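Local coordinates for prefoldin beta subunit 1 (Thermococcus sp., PDB 2ZQM), which acts as a molecular chaperone that stabilises a range of proteins and seems to work without ATP in archaeal de novo protein folding, at residues K40-E45 with A73-K78; V54-K57 with L62-K65. One frame throughout, in Å; residues are numbered along the deposited sequence. Where two conformers were deposited one is given.

Interaction 1: residues K40-E45 with A73-K78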
loop_
_atom_site.group_PDB
_atom_site.type_symbol
_atom_site.label_atom_id
_atom_site.label_comp_id
_atom_site.label_asym_id
_atom_site.label_seq_id
_atom_site.Cartn_x
_atom_site.Cartn_y
_atom_site.Cartn_z
ATOM N N LYS A 40 22.247 5.828 0.481
ATOM C CA LYS A 40 23.441 6.575 0.112
ATOM C C LYS A 40 23.232 8.061 0.386
ATOM O O LYS A 40 24.140 8.740 0.862
ATOM C CB LYS A 40 23.785 6.342 -1.360
ATOM C CG LYS A 40 24.410 4.970 -1.636
ATOM C CD LYS A 40 24.834 4.846 -3.088
ATOM C CE LYS A 40 25.549 3.519 -3.340
ATOM N NZ LYS A 40 25.996 3.389 -4.757
ATOM N N LYS A 41 22.028 8.556 0.099
ATOM C CA LYS A 41 21.688 9.960 0.347
ATOM C C LYS A 41 21.767 10.260 1.848
ATOM O O LYS A 41 22.283 11.297 2.270
ATOM C CB LYS A 41 20.265 10.256 -0.151
ATOM C CG LYS A 41 20.118 10.325 -1.655
ATOM C CD LYS A 41 18.678 10.657 -2.023
ATOM C CE LYS A 41 18.525 10.924 -3.511
ATOM N NZ LYS A 41 17.109 11.249 -3.849
ATOM N N ALA A 42 21.243 9.346 2.656
ATOM C CA ALA A 42 21.278 9.503 4.103
ATOM C C ALA A 42 22.722 9.497 4.622
ATOM O O ALA A 42 23.078 10.278 5.500
ATOM C CB ALA A 42 20.478 8.382 4.761
ATOM N N LEU A 43 23.554 8.604 4.090
ATOM C CA LEU A 43 24.950 8.527 4.524
ATOM C C LEU A 43 25.695 9.805 4.161
ATOM O O LEU A 43 26.505 10.322 4.939
ATOM C CB LEU A 43 25.654 7.341 3.860
ATOM C CG LEU A 43 27.169 7.257 4.078
ATOM C CD1 LEU A 43 27.477 7.133 5.562
ATOM C CD2 LEU A 43 27.738 6.071 3.314
ATOM N N ASP A 44 25.433 10.285 2.954
ATOM C CA ASP A 44 26.058 11.500 2.449
ATOM C C ASP A 44 25.755 12.625 3.439
ATOM O O ASP A 44 26.654 13.343 3.881
ATOM C CB ASP A 44 25.479 11.818 1.061
ATOM C CG ASP A 44 26.438 12.603 0.174
ATOM O OD1 ASP A 44 25.995 13.060 -0.907
ATOM O OD2 ASP A 44 27.624 12.759 0.545
ATOM N N GLU A 45 24.480 12.758 3.804
ATOM C CA GLU A 45 24.063 13.792 4.731
ATOM C C GLU A 45 24.634 13.637 6.122
ATOM O O GLU A 45 25.069 14.615 6.725
ATOM C CB GLU A 45 22.533 13.857 4.799
ATOM C CG GLU A 45 22.014 14.703 5.958
ATOM C CD GLU A 45 20.688 15.387 5.658
ATOM O OE1 GLU A 45 19.959 14.929 4.748
ATOM O OE2 GLU A 45 20.376 16.383 6.344
ATOM N N ALA A 73 28.486 4.054 10.384
ATOM C CA ALA A 73 28.823 2.639 10.261
ATOM C C ALA A 73 27.607 1.794 9.902
ATOM O O ALA A 73 27.673 0.959 9.009
ATOM C CB ALA A 73 29.441 2.137 11.560
ATOM N N GLU A 74 26.499 2.018 10.604
ATOM C CA GLU A 74 25.285 1.264 10.347
ATOM C C GLU A 74 24.749 1.532 8.940
ATOM O O GLU A 74 24.185 0.641 8.318
ATOM C CB GLU A 74 24.234 1.591 11.418
ATOM C CG GLU A 74 24.596 1.024 12.794
ATOM C CD GLU A 74 23.598 1.387 13.883
ATOM O OE1 GLU A 74 22.389 1.160 13.683
ATOM O OE2 GLU A 74 24.024 1.889 14.947
ATOM N N LEU A 75 24.932 2.750 8.438
ATOM C CA LEU A 75 24.476 3.086 7.091
ATOM C C LEU A 75 25.399 2.422 6.067
ATOM O O LEU A 75 24.945 1.951 5.035
ATOM C CB LEU A 75 24.461 4.603 6.878
ATOM C CG LEU A 75 23.155 5.276 7.303
ATOM C CD1 LEU A 75 23.370 6.791 7.406
ATOM C CD2 LEU A 75 22.073 4.939 6.303
ATOM N N LYS A 76 26.699 2.393 6.347
ATOM C CA LYS A 76 27.621 1.735 5.415
ATOM C C LYS A 76 27.251 0.267 5.288
ATOM O O LYS A 76 27.281 -0.313 4.187
ATOM C CB LYS A 76 29.068 1.847 5.909
ATOM C CG LYS A 76 29.646 3.238 5.719
ATOM C CD LYS A 76 31.026 3.365 6.327
ATOM C CE LYS A 76 31.690 4.678 5.891
ATOM N NZ LYS A 76 33.067 4.770 6.457
ATOM N N GLU A 77 26.903 -0.342 6.417
ATOM C CA GLU A 77 26.527 -1.747 6.393
ATOM C C GLU A 77 25.249 -1.967 5.587
ATOM O O GLU A 77 25.135 -2.932 4.833
ATOM C CB GLU A 77 26.361 -2.271 7.826
ATOM C CG GLU A 77 27.703 -2.436 8.524
ATOM C CD GLU A 77 27.552 -2.764 9.980
ATOM O OE1 GLU A 77 26.531 -3.379 10.328
ATOM O OE2 GLU A 77 28.455 -2.418 10.771
ATOM N N LYS A 78 24.284 -1.071 5.746
ATOM C CA LYS A 78 23.039 -1.189 5.006
ATOM C C LYS A 78 23.323 -1.106 3.512
ATOM O O LYS A 78 22.765 -1.863 2.710
ATOM C CB LYS A 78 22.065 -0.065 5.398
ATOM C CG LYS A 78 20.745 -0.163 4.641
ATOM C CD LYS A 78 19.711 0.853 5.116
ATOM C CE LYS A 78 18.386 0.651 4.381
ATOM N NZ LYS A 78 17.363 1.691 4.716
#

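Interaction 2: residues V54-K57 with L62-K65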
loop_
_atom_site.group_PDB
_atom_site.type_symbol
_atom_site.label_atom_id
_atom_site.label_comp_id
_atom_site.label_asym_id
_atom_site.label_seq_id
_atom_site.Cartn_x
_atom_site.Cartn_y
_atom_site.Cartn_z
ATOM N N VAL A 54 24.948 16.013 17.512
ATOM C CA VAL A 54 24.072 15.135 18.280
ATOM C C VAL A 54 23.241 14.286 17.303
ATOM O O VAL A 54 22.661 14.814 16.350
ATOM C CB VAL A 54 23.121 15.954 19.189
ATOM C CG1 VAL A 54 22.242 16.867 18.347
ATOM C CG2 VAL A 54 22.275 15.015 20.032
ATOM N N VAL A 55 23.196 12.973 17.523
ATOM C CA VAL A 55 22.435 12.090 16.647
ATOM C C VAL A 55 21.612 11.079 17.449
ATOM O O VAL A 55 22.112 10.490 18.400
ATOM C CB VAL A 55 23.372 11.296 15.675
ATOM C CG1 VAL A 55 22.540 10.437 14.729
ATOM C CG2 VAL A 55 24.243 12.247 14.875
ATOM N N TYR A 56 20.348 10.894 17.061
ATOM C CA TYR A 56 19.459 9.914 17.699
ATOM C C TYR A 56 19.043 8.939 16.604
ATOM O O TYR A 56 19.033 9.287 15.431
ATOM C CB TYR A 56 18.185 10.577 18.254
ATOM C CG TYR A 56 18.419 11.495 19.429
ATOM C CD1 TYR A 56 18.275 11.040 20.738
ATOM C CD2 TYR A 56 18.834 12.812 19.230
ATOM C CE1 TYR A 56 18.545 11.880 21.827
ATOM C CE2 TYR A 56 19.107 13.653 20.303
ATOM C CZ TYR A 56 18.963 13.180 21.597
ATOM O OH TYR A 56 19.249 14.020 22.653
ATOM N N LYS A 57 18.694 7.719 16.978
ATOM C CA LYS A 57 18.257 6.757 15.982
ATOM C C LYS A 57 16.940 6.159 16.442
ATOM O O LYS A 57 16.633 6.161 17.631
ATOM C CB LYS A 57 19.297 5.643 15.785
ATOM C CG LYS A 57 19.596 4.821 17.028
ATOM C CD LYS A 57 20.495 3.622 16.704
ATOM C CE LYS A 57 19.788 2.632 15.776
ATOM N NZ LYS A 57 20.585 1.373 15.527
ATOM N N LEU A 62 10.703 3.487 19.225
ATOM C CA LEU A 62 11.535 4.157 20.219
ATOM C C LEU A 62 12.633 5.009 19.588
ATOM O O LEU A 62 12.994 4.828 18.427
ATOM C CB LEU A 62 12.156 3.121 21.155
ATOM C CG LEU A 62 11.071 2.238 21.775
ATOM C CD1 LEU A 62 11.668 0.959 22.309
ATOM C CD2 LEU A 62 10.369 3.004 22.865
ATOM N N ILE A 63 13.157 5.938 20.370
ATOM C CA ILE A 63 14.214 6.820 19.907
ATOM C C ILE A 63 15.305 6.825 20.956
ATOM O O ILE A 63 15.048 7.112 22.117
ATOM C CB ILE A 63 13.675 8.251 19.701
ATOM C CG1 ILE A 63 12.658 8.241 18.551
ATOM C CG2 ILE A 63 14.846 9.235 19.446
ATOM C CD1 ILE A 63 11.790 9.486 18.452
ATOM N N VAL A 64 16.523 6.463 20.559
ATOM C CA VAL A 64 17.638 6.460 21.503
ATOM C C VAL A 64 18.817 7.256 20.955
ATOM O O VAL A 64 18.930 7.491 19.748
ATOM C CB VAL A 64 18.103 5.030 21.829
ATOM C CG1 VAL A 64 16.963 4.267 22.488
ATOM C CG2 VAL A 64 18.558 4.332 20.569
ATOM N N LYS A 65 19.692 7.686 21.844
ATOM C CA LYS A 65 20.817 8.475 21.398
ATOM C C LYS A 65 21.871 7.563 20.770
ATOM O O LYS A 65 22.039 6.418 21.178
ATOM C CB LYS A 65 21.407 9.252 22.578
ATOM C CG LYS A 65 22.227 10.477 22.163
ATOM C CD LYS A 65 22.934 11.123 23.347
ATOM C CE LYS A 65 21.958 11.596 24.408
ATOM N NZ LYS A 65 21.104 12.724 23.948
#

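Interaction 1: residues K40-E45 with A73-K78
Leu43 and Leu75 reach past one another from facing helices where the two long arms of the prefoldin antiparallel coiled coil run together. The axes of segments 40-45 and 73-78 come within 9.6 Å, their N-to-C directions 155° apart, and their backbones come nearest at these two leucines, with 6.0 Å between the CA atoms.

The contact is entirely apolar. Leu75 lays its branched end over the other helix: CD1 sits 3.7 Å from Leu43 CA, against the backbone itself, while CD2 turns to the methyl of Ala42, 4.1 Å from its CB. Leu43 answers from the other direction. Its CG stands anti to the backbone N (chi1 172°), which sends the two methyls across to separate partners, CD1 to Leu75 CB at 4.2 Å and CD2 on to Lys76.

Packing beyond the two segments closes the joint. Leu43 also touches Val72 and Ile79 on helix 68-111, and Leu75 reaches Ile46 on helix 6-47. From the second subunit, Val59 packs on Ala42 and Leu62 on Leu75.

Lys76 holds its outstretched chain on the solvent side, and it is its CG which meets Leu43 CD2 at 4.2 Å.

Interaction 2: residues V54-K57 with L62-K65
With CG anti to its carbonyl carbon (chi1 -68°), Tyr56 swings its ring across to Lys65, whose own CG stands anti to the backbone N (chi1 -158°) and passes over one face of that ring, 3.9 Å off the plane and nearer the ring's border than its centre. The lysine chain then bends at chi3 and again at chi4, curling its end round to the phenol, where NZ lies 2.6 Å from Tyr56 OH. At the root of the ring, Tyr56 CB rests against Ile63 CG2 at 3.8 Å. Without the ring, as with an alanine here, the curled Lys65 chain is likely to lose the surface it lies over, leaving its end freer to turn.

Lys57 and Val64 form the hydrogen-bonded pair of this antiparallel hairpin: Lys57 N gives to Val64 O at 2.8 Å and Val64 N to Lys57 O at 2.9 Å, both nearly straight. Their side chains project together from the same face, Lys57 CG 3.7 Å from Val64 CG2, before the lysine leads its ammonium away to a salt bridge with Glu74 and another with Glu45 of the third subunit. Tyr56 and Lys65 make the adjoining non-hydrogen-bonded pair; beside it Tyr56 CA makes a CA-H...O contact, 3.2 Å, with Val64 O, which also accepts from Lys57 N.

The hairpin, strands 55-59 and 62-66, joins helix 6-47 to helix 68-111. Residues 55-57 pair antiparallel with a strand of the second subunit and residues 62-64 with one of the third, consistent with the beta-barrel platform that bears prefoldin's coiled coils.

In the fold
Interaction 2 is nested inside the loop that interaction 1 closes: helix 6-47 leads to strand 55-59, the chain turns back through strand 62-66, and helix 68-111 returns alongside the first. The two centres are about 16 Å apart, on the same side of the chain's centre, and interaction 2 lies farther out, at the closed end of the coiled coil. A salt bridge joins them directly, Lys57 NZ to Glu74 OE1 at 2.6 Å, tying hairpin to helix. Both contacts also touch the second subunit. The arms are therefore paired close beside the hairpin, whose strands pair with those of neighbouring copies, linking each coiled coil to the four-chain assembly.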